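Local coordinates for putative branched chain amino acid ABC transporter, periplasmic amino acid-binding protein (Brucella ovis, PDB 7JFN), which probably binds branched-chain or other amino acids in the periplasm as the solute-binding component of an ABC transport system, at residues A138-K143 and E384-V389; A328-S333 and M343-H348; A299-Q304 and K335-D340. All blocks are in the same frame, centred on the assembly; numbering follows the deposited sequence.

Contact 1 (A138-K143 and E384-V389); sequences AAIRFK and ESIDPV. Unlike the reference sequence in segment 138-143: R141 (reference His).
A139, I140 and K143, near the start of helix 138-152, meet the chain of 384-389 as it leaves helix 382-385. The protein has the two-lobed fold of periplasmic binding proteins. Helix 138-152 follows the five-stranded parallel sheet, and 384-389 follows the mixed sheet, so the contact probably lies near the crossovers between the lobes. Its van der Waals contacts are few. CB of A139 lies 3.5 Å from CB of D387. I140 crosses the D387 side chain at about a right angle, with its CG1 3.5 Å from OD1 of D387. Further out, CD1 of I140 reaches to 4.4 Å from CG1 of I386. The polar contacts involve D387 and K143. OD1 of D387 bonds to ND2 of N137, and OD1 of N137 bonds to the backbone N of I140. N137 thus links the helix start to the loop. K143 has CG wedged between its backbone N and carbonyl carbon (chi1 71°). Bends at chi3 and chi4 then bring its amine to the carbonyls of the short helix. The hydrogen bond from K143 NZ to S385 O is weak, at 3.5 Å. The carbonyl O of E384 is closer to NZ of K143, at 2.9 Å, but the angle is poor for a hydrogen bond.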
loop_
_atom_site.group_PDB
_atom_site.type_symbol
_atom_site.label_atom_id
_atom_site.label_comp_id
_atom_site.label_asym_id
_atom_site.label_seq_id
_atom_site.Cartn_x
_atom_site.Cartn_y
_atom_site.Cartn_z
ATOM N N ALA A 138 -3.746 5.829 4.043
ATOM C CA ALA A 138 -5.162 5.792 4.427
ATOM C C ALA A 138 -5.980 6.854 3.693
ATOM O O ALA A 138 -7.135 6.609 3.313
ATOM C CB ALA A 138 -5.302 5.989 5.940
ATOM N N ALA A 139 -5.409 8.043 3.515
ATOM C CA ALA A 139 -6.150 9.134 2.883
ATOM C C ALA A 139 -6.402 8.835 1.410
ATOM O O ALA A 139 -7.518 9.029 0.917
ATOM C CB ALA A 139 -5.394 10.452 3.054
ATOM N N ILE A 140 -5.386 8.341 0.699
ATOM C CA ILE A 140 -5.562 7.994 -0.716
ATOM C C ILE A 140 -6.603 6.892 -0.877
ATOM O O ILE A 140 -7.470 6.952 -1.763
ATOM C CB ILE A 140 -4.216 7.590 -1.345
ATOM C CG1 ILE A 140 -3.269 8.797 -1.360
ATOM C CG2 ILE A 140 -4.455 7.009 -2.751
ATOM C CD1 ILE A 140 -1.835 8.486 -1.743
ATOM N N ARG A 141 -6.514 5.843 -0.049
ATOM C CA ARG A 141 -7.481 4.751 -0.127
ATOM C C ARG A 141 -8.910 5.260 -0.021
ATOM O O ARG A 141 -9.774 4.886 -0.816
ATOM C CB ARG A 141 -7.248 3.724 0.992
ATOM C CG ARG A 141 -5.966 2.886 0.915
ATOM C CD ARG A 141 -6.027 1.844 -0.204
ATOM N NE ARG A 141 -4.926 0.915 -0.006
ATOM C CZ ARG A 141 -4.695 -0.154 -0.752
ATOM N NH1 ARG A 141 -5.511 -0.452 -1.774
ATOM N NH2 ARG A 141 -3.650 -0.943 -0.448
ATOM N N PHE A 142 -9.190 6.078 0.988
ATOM C CA PHE A 142 -10.581 6.339 1.292
ATOM C C PHE A 142 -11.130 7.560 0.597
ATOM O O PHE A 142 -12.342 7.595 0.344
ATOM C CB PHE A 142 -10.787 6.347 2.815
ATOM C CG PHE A 142 -10.844 4.949 3.316
ATOM C CD1 PHE A 142 -12.035 4.236 3.228
ATOM C CD2 PHE A 142 -9.680 4.284 3.667
ATOM C CE1 PHE A 142 -12.067 2.867 3.580
ATOM C CE2 PHE A 142 -9.708 2.915 4.017
ATOM C CZ PHE A 142 -10.903 2.216 3.963
ATOM N N LYS A 143 -10.284 8.526 0.219
ATOM C CA LYS A 143 -10.789 9.568 -0.677
ATOM C C LYS A 143 -11.162 8.977 -2.039
ATOM O O LYS A 143 -12.234 9.277 -2.570
ATOM C CB LYS A 143 -9.779 10.719 -0.811
ATOM C CG LYS A 143 -8.510 10.439 -1.602
ATOM C CD LYS A 143 -7.457 11.572 -1.478
ATOM C CE LYS A 143 -7.837 12.798 -2.292
ATOM N NZ LYS A 143 -7.882 12.516 -3.758
ATOM N N GLU A 384 -5.432 13.138 -9.362
ATOM C CA GLU A 384 -6.727 12.987 -8.718
ATOM C C GLU A 384 -6.670 12.108 -7.475
ATOM O O GLU A 384 -7.598 12.163 -6.657
ATOM C CB GLU A 384 -7.737 12.377 -9.687
ATOM C CG GLU A 384 -8.146 13.276 -10.830
ATOM C CD GLU A 384 -9.017 12.549 -11.815
ATOM O OE1 GLU A 384 -8.628 11.435 -12.237
ATOM O OE2 GLU A 384 -10.106 13.068 -12.136
ATOM N N SER A 385 -5.642 11.275 -7.336
ATOM C CA SER A 385 -5.595 10.275 -6.273
ATOM C C SER A 385 -4.803 10.715 -5.055
ATOM O O SER A 385 -5.173 10.355 -3.939
ATOM C CB SER A 385 -4.994 8.956 -6.782
ATOM O OG SER A 385 -5.769 8.425 -7.845
ATOM N N ILE A 386 -3.695 11.442 -5.241
ATOM C CA ILE A 386 -2.797 11.706 -4.122
ATOM C C ILE A 386 -3.503 12.570 -3.085
ATOM O O ILE A 386 -4.345 13.428 -3.410
ATOM C CB ILE A 386 -1.483 12.348 -4.607
ATOM C CG1 ILE A 386 -0.434 12.320 -3.492
ATOM C CG2 ILE A 386 -1.704 13.775 -5.106
ATOM C CD1 ILE A 386 0.979 12.639 -3.985
ATOM N N ASP A 387 -3.185 12.327 -1.812
ATOM C CA ASP A 387 -3.826 13.069 -0.741
ATOM C C ASP A 387 -3.170 14.437 -0.561
ATOM O O ASP A 387 -2.023 14.649 -0.966
ATOM C CB ASP A 387 -3.767 12.259 0.561
ATOM C CG ASP A 387 -2.328 11.888 0.976
ATOM O OD1 ASP A 387 -1.534 11.409 0.128
ATOM O OD2 ASP A 387 -2.003 12.084 2.173
ATOM N N PRO A 388 -3.881 15.391 0.032
ATOM C CA PRO A 388 -3.263 16.693 0.318
ATOM C C PRO A 388 -2.089 16.533 1.271
ATOM O O PRO A 388 -2.073 15.647 2.128
ATOM C CB PRO A 388 -4.399 17.503 0.956
ATOM C CG PRO A 388 -5.453 16.520 1.328
ATOM C CD PRO A 388 -5.306 15.340 0.411
ATOM N N VAL A 389 -1.082 17.389 1.098
ATOM C CA VAL A 389 0.053 17.369 2.014
ATOM C C VAL A 389 -0.435 17.652 3.429
ATOM O O VAL A 389 -1.208 18.591 3.670
ATOM C CB VAL A 389 1.127 18.377 1.574
ATOM C CG1 VAL A 389 2.239 18.461 2.607
ATOM C CG2 VAL A 389 1.696 17.974 0.229
#

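Contact 2 (A328-S333 and M343-H348); sequences AIENAS and MRSDDH
E330 and M343 bring the two backbones closest, with their CA atoms 5.3 Å apart. E330 lies near the end of helix 322-331. M343 ends strand 339-343, and the loop to strand 350-360 follows. No direct backbone hydrogen bond joins the segments; two waters link them instead. Water 1 donates to the carbonyl O of E330 and to that of M343, each at 2.7 Å, and accepts from OG of S345. Water 2 accepts from the backbone N of M343 at 2.9 Å and lies beside the carbonyls of E330 and A332.

Next come the side chains. I329 and M343 lie side by side and point the same way, with CG2 of I329 4.1 Å from CG of M343. M343 has CG anti to its own N (chi1 -180°). It then bends twice, which brings CE back beside I329. F132 touches both residues, so the helix and loop pack here against strand 131-133, an edge strand of the parallel sheet in this periplasmic binding protein fold.

The direct polar bond is from H348 to E330. NE2 of H348 donates to OE2 of E330 at 2.6 Å, and the N-H...O angle is nearly straight, 172°. The oxygen lies in the ring plane and is met on its anti side. Carboxylate and ring stand 78° apart. ND1 of H348 bonds to the carbonyl O of H131, and F132 stacks on the ring. With an acceptor at each nitrogen, the imidazole is probably protonated. OE2 of E330 also forms a salt bridge with R397, which would help keep the glutamate charged. Within the loop, R344 grips D347 side-on with NE and NH2, one nitrogen to each carboxylate oxygen, and NH2 of R344 lies 2.8 Å from OD2 of D347.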
loop_
_atom_site.group_PDB
_atom_site.type_symbol
_atom_site.label_atom_id
_atom_site.label_comp_id
_atom_site.label_asym_id
_atom_site.label_seq_id
_atom_site.Cartn_x
_atom_site.Cartn_y
_atom_site.Cartn_z
ATOM N N ALA A 328 17.203 11.952 -7.128
ATOM C CA ALA A 328 16.788 11.395 -8.407
ATOM C C ALA A 328 15.376 10.821 -8.323
ATOM O O ALA A 328 14.595 10.934 -9.281
ATOM C CB ALA A 328 17.774 10.322 -8.860
ATOM N N ILE A 329 15.018 10.250 -7.172
ATOM C CA ILE A 329 13.648 9.761 -6.995
ATOM C C ILE A 329 12.660 10.925 -7.011
ATOM O O ILE A 329 11.610 10.856 -7.656
ATOM C CB ILE A 329 13.519 8.938 -5.703
ATOM C CG1 ILE A 329 14.410 7.694 -5.768
ATOM C CG2 ILE A 329 12.049 8.525 -5.522
ATOM C CD1 ILE A 329 14.561 6.988 -4.407
ATOM N N GLU A 330 12.970 12.010 -6.288
ATOM C CA GLU A 330 12.111 13.198 -6.351
ATOM C C GLU A 330 11.841 13.640 -7.782
ATOM O O GLU A 330 10.748 14.123 -8.097
ATOM C CB GLU A 330 12.731 14.351 -5.562
ATOM C CG GLU A 330 12.769 14.126 -4.070
ATOM C CD GLU A 330 13.184 15.370 -3.318
ATOM O OE1 GLU A 330 13.946 16.185 -3.891
ATOM O OE2 GLU A 330 12.741 15.549 -2.162
ATOM N N ASN A 331 12.826 13.502 -8.669
ATOM C CA ASN A 331 12.738 14.075 -10.002
ATOM C C ASN A 331 12.234 13.093 -11.049
ATOM O O ASN A 331 12.039 13.487 -12.206
ATOM C CB ASN A 331 14.110 14.607 -10.426
ATOM C CG ASN A 331 14.618 15.721 -9.508
ATOM O OD1 ASN A 331 13.835 16.431 -8.873
ATOM N ND2 ASN A 331 15.938 15.872 -9.434
ATOM N N ALA A 332 12.023 11.838 -10.681
ATOM C CA ALA A 332 11.785 10.778 -11.647
ATOM C C ALA A 332 10.300 10.586 -11.909
ATOM O O ALA A 332 9.445 10.890 -11.078
ATOM C CB ALA A 332 12.382 9.456 -11.148
ATOM N N SER A 333 10.002 10.057 -13.087
ATOM C CA SER A 333 8.670 9.580 -13.401
ATOM C C SER A 333 8.819 8.434 -14.378
ATOM O O SER A 333 9.767 8.388 -15.164
ATOM C CB SER A 333 7.764 10.671 -13.984
ATOM O OG SER A 333 8.332 11.222 -15.130
ATOM N N MET A 343 6.864 11.235 -7.898
ATOM C CA MET A 343 7.104 11.391 -6.461
ATOM C C MET A 343 6.894 12.843 -6.064
ATOM O O MET A 343 7.436 13.752 -6.710
ATOM C CB MET A 343 8.544 10.942 -6.104
ATOM C CG MET A 343 8.931 11.054 -4.610
ATOM S SD MET A 343 7.803 10.102 -3.543
ATOM C CE MET A 343 8.175 8.409 -4.053
ATOM N N ARG A 344 6.130 13.062 -4.991
ATOM C CA ARG A 344 5.938 14.409 -4.463
ATOM C C ARG A 344 7.081 14.766 -3.516
ATOM O O ARG A 344 7.388 14.017 -2.580
ATOM C CB ARG A 344 4.586 14.542 -3.756
ATOM C CG ARG A 344 4.365 15.972 -3.226
ATOM C CD ARG A 344 2.900 16.196 -2.899
ATOM N NE ARG A 344 2.422 15.266 -1.876
ATOM C CZ ARG A 344 1.140 15.088 -1.583
ATOM N NH1 ARG A 344 0.208 15.747 -2.264
ATOM N NH2 ARG A 344 0.793 14.228 -0.634
ATOM N N SER A 345 7.720 15.916 -3.772
ATOM C CA SER A 345 8.899 16.278 -2.995
ATOM C C SER A 345 8.545 16.711 -1.584
ATOM O O SER A 345 9.358 16.540 -0.664
ATOM C CB SER A 345 9.663 17.408 -3.689
ATOM O OG SER A 345 10.267 16.924 -4.867
ATOM N N ASP A 346 7.358 17.296 -1.399
ATOM C CA ASP A 346 7.022 17.889 -0.105
ATOM C C ASP A 346 7.119 16.861 1.011
ATOM O O ASP A 346 7.653 17.149 2.092
ATOM C CB ASP A 346 5.602 18.456 -0.127
ATOM C CG ASP A 346 5.360 19.404 -1.278
ATOM O OD1 ASP A 346 5.599 19.029 -2.446
ATOM O OD2 ASP A 346 4.901 20.527 -1.006
ATOM N N ASP A 347 6.594 15.660 0.761
ATOM C CA ASP A 347 6.439 14.644 1.780
ATOM C C ASP A 347 6.936 13.270 1.349
ATOM O O ASP A 347 6.918 12.344 2.168
ATOM C CB ASP A 347 4.963 14.549 2.213
ATOM C CG ASP A 347 3.997 14.282 1.049
ATOM O OD1 ASP A 347 4.426 14.185 -0.119
ATOM O OD2 ASP A 347 2.782 14.142 1.313
ATOM N N HIS A 348 7.391 13.119 0.103
ATOM C CA HIS A 348 7.797 11.822 -0.461
ATOM C C HIS A 348 6.665 10.798 -0.407
ATOM O O HIS A 348 6.880 9.608 -0.137
ATOM C CB HIS A 348 9.051 11.295 0.224
ATOM C CG HIS A 348 10.261 12.124 -0.049
ATOM N ND1 HIS A 348 11.487 11.872 0.528
ATOM C CD2 HIS A 348 10.436 13.194 -0.863
ATOM C CE1 HIS A 348 12.363 12.766 0.100
ATOM N NE2 HIS A 348 11.751 13.580 -0.742
HETATM O O HOH W 1 8.910 15.935 -7.300
HETATM O O HOH W 2 8.759 12.840 -9.446
#

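Contact 3 (A299-Q304 and K335-D340); sequences AVFGLQ and KTPMGD
T336, a polar residue, faces the F301 ring with carbon rather than with its hydroxyl. Its CB lies 4.3 Å from the centroid of the F301 ring and 20° off the ring normal, a CH-pi contact over one face. The two side chains cross at about a right angle. The hydroxyl is held within its own segment. With chi1 at 72°, OG1 of T336 sits between the backbone N and the carbonyl carbon. There it accepts from the backbone N of M338 at 3.1 Å, forming an ST turn, and donates to the carbonyl O of G339 at 2.8 Å. The backbone N of T336 also donates to O of G339, at 2.9 Å. The two donors come from opposite faces of that carbonyl plane.

These bonds brace a type I turn from T336 to G339. It closes a beta hairpin with a two-residue loop, between strands 333-336 and 339-343 of the mixed sheet. G339 has a positive phi (120°), which glycine adopts readily. Alongside the turn, K335 forms a salt bridge with D340.

The hairpin tip packs on helix 296-311. CE1 of F301 lies 3.6 Å from CD of P337, which approaches the ring obliquely. In one of its two conformers, M338 also borders the ring. The rings of F280 and Y341 also meet F301, making a small aromatic cluster. One helical turn on, Q304 brings its amide oxygen to carbon: OE1 of Q304 is 3.4 Å from CG2 of T336. Q38 of helix 26-44 touches the Q304 side chain as well.

No hydrogen bond crosses between the segments. The turn satisfies the T336 hydroxyl internally, so helix and hairpin are joined here by van der Waals and CH-pi contact.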
loop_
_atom_site.group_PDB
_atom_site.type_symbol
_atom_site.label_atom_id
_atom_site.label_comp_id
_atom_site.label_asym_id
_atom_site.label_seq_id
_atom_site.Cartn_x
_atom_site.Cartn_y
_atom_site.Cartn_z
ATOM N N ALA A 299 4.325 -2.327 -4.929
ATOM C CA ALA A 299 5.743 -2.542 -4.654
ATOM C C ALA A 299 6.534 -2.642 -5.949
ATOM O O ALA A 299 7.641 -2.092 -6.048
ATOM C CB ALA A 299 5.938 -3.799 -3.806
ATOM N N VAL A 300 5.991 -3.347 -6.951
ATOM C CA VAL A 300 6.657 -3.398 -8.253
ATOM C C VAL A 300 6.756 -2.004 -8.859
ATOM O O VAL A 300 7.827 -1.577 -9.311
ATOM C CB VAL A 300 5.923 -4.358 -9.210
ATOM C CG1 VAL A 300 6.540 -4.265 -10.634
ATOM C CG2 VAL A 300 5.977 -5.779 -8.687
ATOM N N PHE A 301 5.628 -1.293 -8.916
ATOM C CA PHE A 301 5.614 0.016 -9.574
ATOM C C PHE A 301 6.508 1.007 -8.842
ATOM O O PHE A 301 7.208 1.814 -9.474
ATOM C CB PHE A 301 4.188 0.561 -9.679
ATOM C CG PHE A 301 3.223 -0.344 -10.421
ATOM C CD1 PHE A 301 3.682 -1.329 -11.286
ATOM C CD2 PHE A 301 1.849 -0.203 -10.234
ATOM C CE1 PHE A 301 2.788 -2.171 -11.946
ATOM C CE2 PHE A 301 0.958 -1.030 -10.905
ATOM C CZ PHE A 301 1.429 -2.012 -11.752
ATOM N N GLY A 302 6.517 0.959 -7.514
ATOM C CA GLY A 302 7.442 1.810 -6.784
ATOM C C GLY A 302 8.891 1.499 -7.113
ATOM O O GLY A 302 9.711 2.406 -7.287
ATOM N N LEU A 303 9.234 0.215 -7.202
ATOM C CA LEU A 303 10.600 -0.120 -7.576
ATOM C C LEU A 303 10.886 0.172 -9.045
ATOM O O LEU A 303 12.057 0.332 -9.419
ATOM C CB LEU A 303 10.875 -1.591 -7.232
ATOM C CG LEU A 303 10.944 -1.852 -5.721
ATOM C CD1 LEU A 303 11.171 -3.352 -5.443
ATOM C CD2 LEU A 303 12.088 -0.990 -5.129
ATOM N N GLN A 304 9.851 0.260 -9.881
ATOM C CA GLN A 304 10.022 0.735 -11.253
ATOM C C GLN A 304 10.398 2.213 -11.272
ATOM O O GLN A 304 11.317 2.620 -11.998
ATOM C CB GLN A 304 8.734 0.507 -12.045
ATOM C CG GLN A 304 8.578 -0.912 -12.524
ATOM C CD GLN A 304 7.306 -1.149 -13.337
ATOM O OE1 GLN A 304 6.563 -0.216 -13.636
ATOM N NE2 GLN A 304 7.065 -2.415 -13.708
ATOM N N LYS A 335 6.434 5.423 -16.792
ATOM C CA LYS A 335 5.172 4.844 -17.231
ATOM C C LYS A 335 5.110 3.397 -16.772
ATOM O O LYS A 335 5.892 2.563 -17.242
ATOM C CB LYS A 335 5.040 4.920 -18.753
ATOM C CG LYS A 335 4.657 6.277 -19.264
ATOM C CD LYS A 335 3.713 6.174 -20.452
ATOM C CE LYS A 335 2.609 7.215 -20.345
ATOM N NZ LYS A 335 3.167 8.573 -20.110
ATOM N N THR A 336 4.177 3.096 -15.897
ATOM C CA THR A 336 3.955 1.743 -15.420
ATOM C C THR A 336 2.831 1.102 -16.197
ATOM O O THR A 336 2.197 1.739 -17.048
ATOM C CB THR A 336 3.601 1.744 -13.929
ATOM O OG1 THR A 336 2.276 2.254 -13.761
ATOM C CG2 THR A 336 4.611 2.563 -13.120
ATOM N N PRO A 337 2.567 -0.182 -15.946
ATOM C CA PRO A 337 1.396 -0.821 -16.567
ATOM C C PRO A 337 0.078 -0.136 -16.252
ATOM O O PRO A 337 -0.904 -0.382 -16.965
ATOM C CB PRO A 337 1.446 -2.240 -15.991
ATOM C CG PRO A 337 2.956 -2.506 -15.896
ATOM C CD PRO A 337 3.483 -1.185 -15.358
ATOM N N MET A 338 0.021 0.698 -15.206
ATOM C CA MET A 338 -1.187 1.420 -14.838
ATOM C C MET A 338 -1.151 2.895 -15.213
ATOM O O MET A 338 -2.142 3.603 -14.988
ATOM C CB MET A 338 -1.442 1.288 -13.327
ATOM C CG MET A 338 -2.178 0.035 -12.936
ATOM S SD MET A 338 -3.745 -0.138 -13.844
ATOM C CE MET A 338 -4.609 1.350 -13.354
ATOM N N GLY A 339 -0.043 3.387 -15.766
ATOM C CA GLY A 339 0.046 4.800 -16.092
ATOM C C GLY A 339 1.189 5.481 -15.354
ATOM O O GLY A 339 2.100 4.799 -14.880
ATOM N N ASP A 340 1.140 6.809 -15.205
ATOM C CA ASP A 340 2.311 7.546 -14.736
ATOM C C ASP A 340 2.491 7.457 -13.230
ATOM O O ASP A 340 1.547 7.642 -12.454
ATOM C CB ASP A 340 2.232 9.005 -15.149
ATOM C CG ASP A 340 2.447 9.183 -16.621
ATOM O OD1 ASP A 340 3.071 8.288 -17.234
ATOM O OD2 ASP A 340 1.993 10.209 -17.160
#

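Contacts 2 and 3 are buried, while contact 1 is only partly so and has exposed residues at its margin. Contacts 2 and 3 share one hairpin: contact 3 packs its turn on helix 296-311, and contact 2 joins the end of its second strand to helix 322-331. Along the chain their segments alternate, and both contacts are nested inside the loop closed by contact 1. Chemistry differs with place. Contact 3 is carbon and aromatic, contact 2 is bridged by waters and a histidine-carboxylate hydrogen bond, and contact 1 mixes apolar packing with a weak lysine bond. R344 probably links contacts 1 and 2, through NH1 to the carbonyl O of D387, 2.8 Å away.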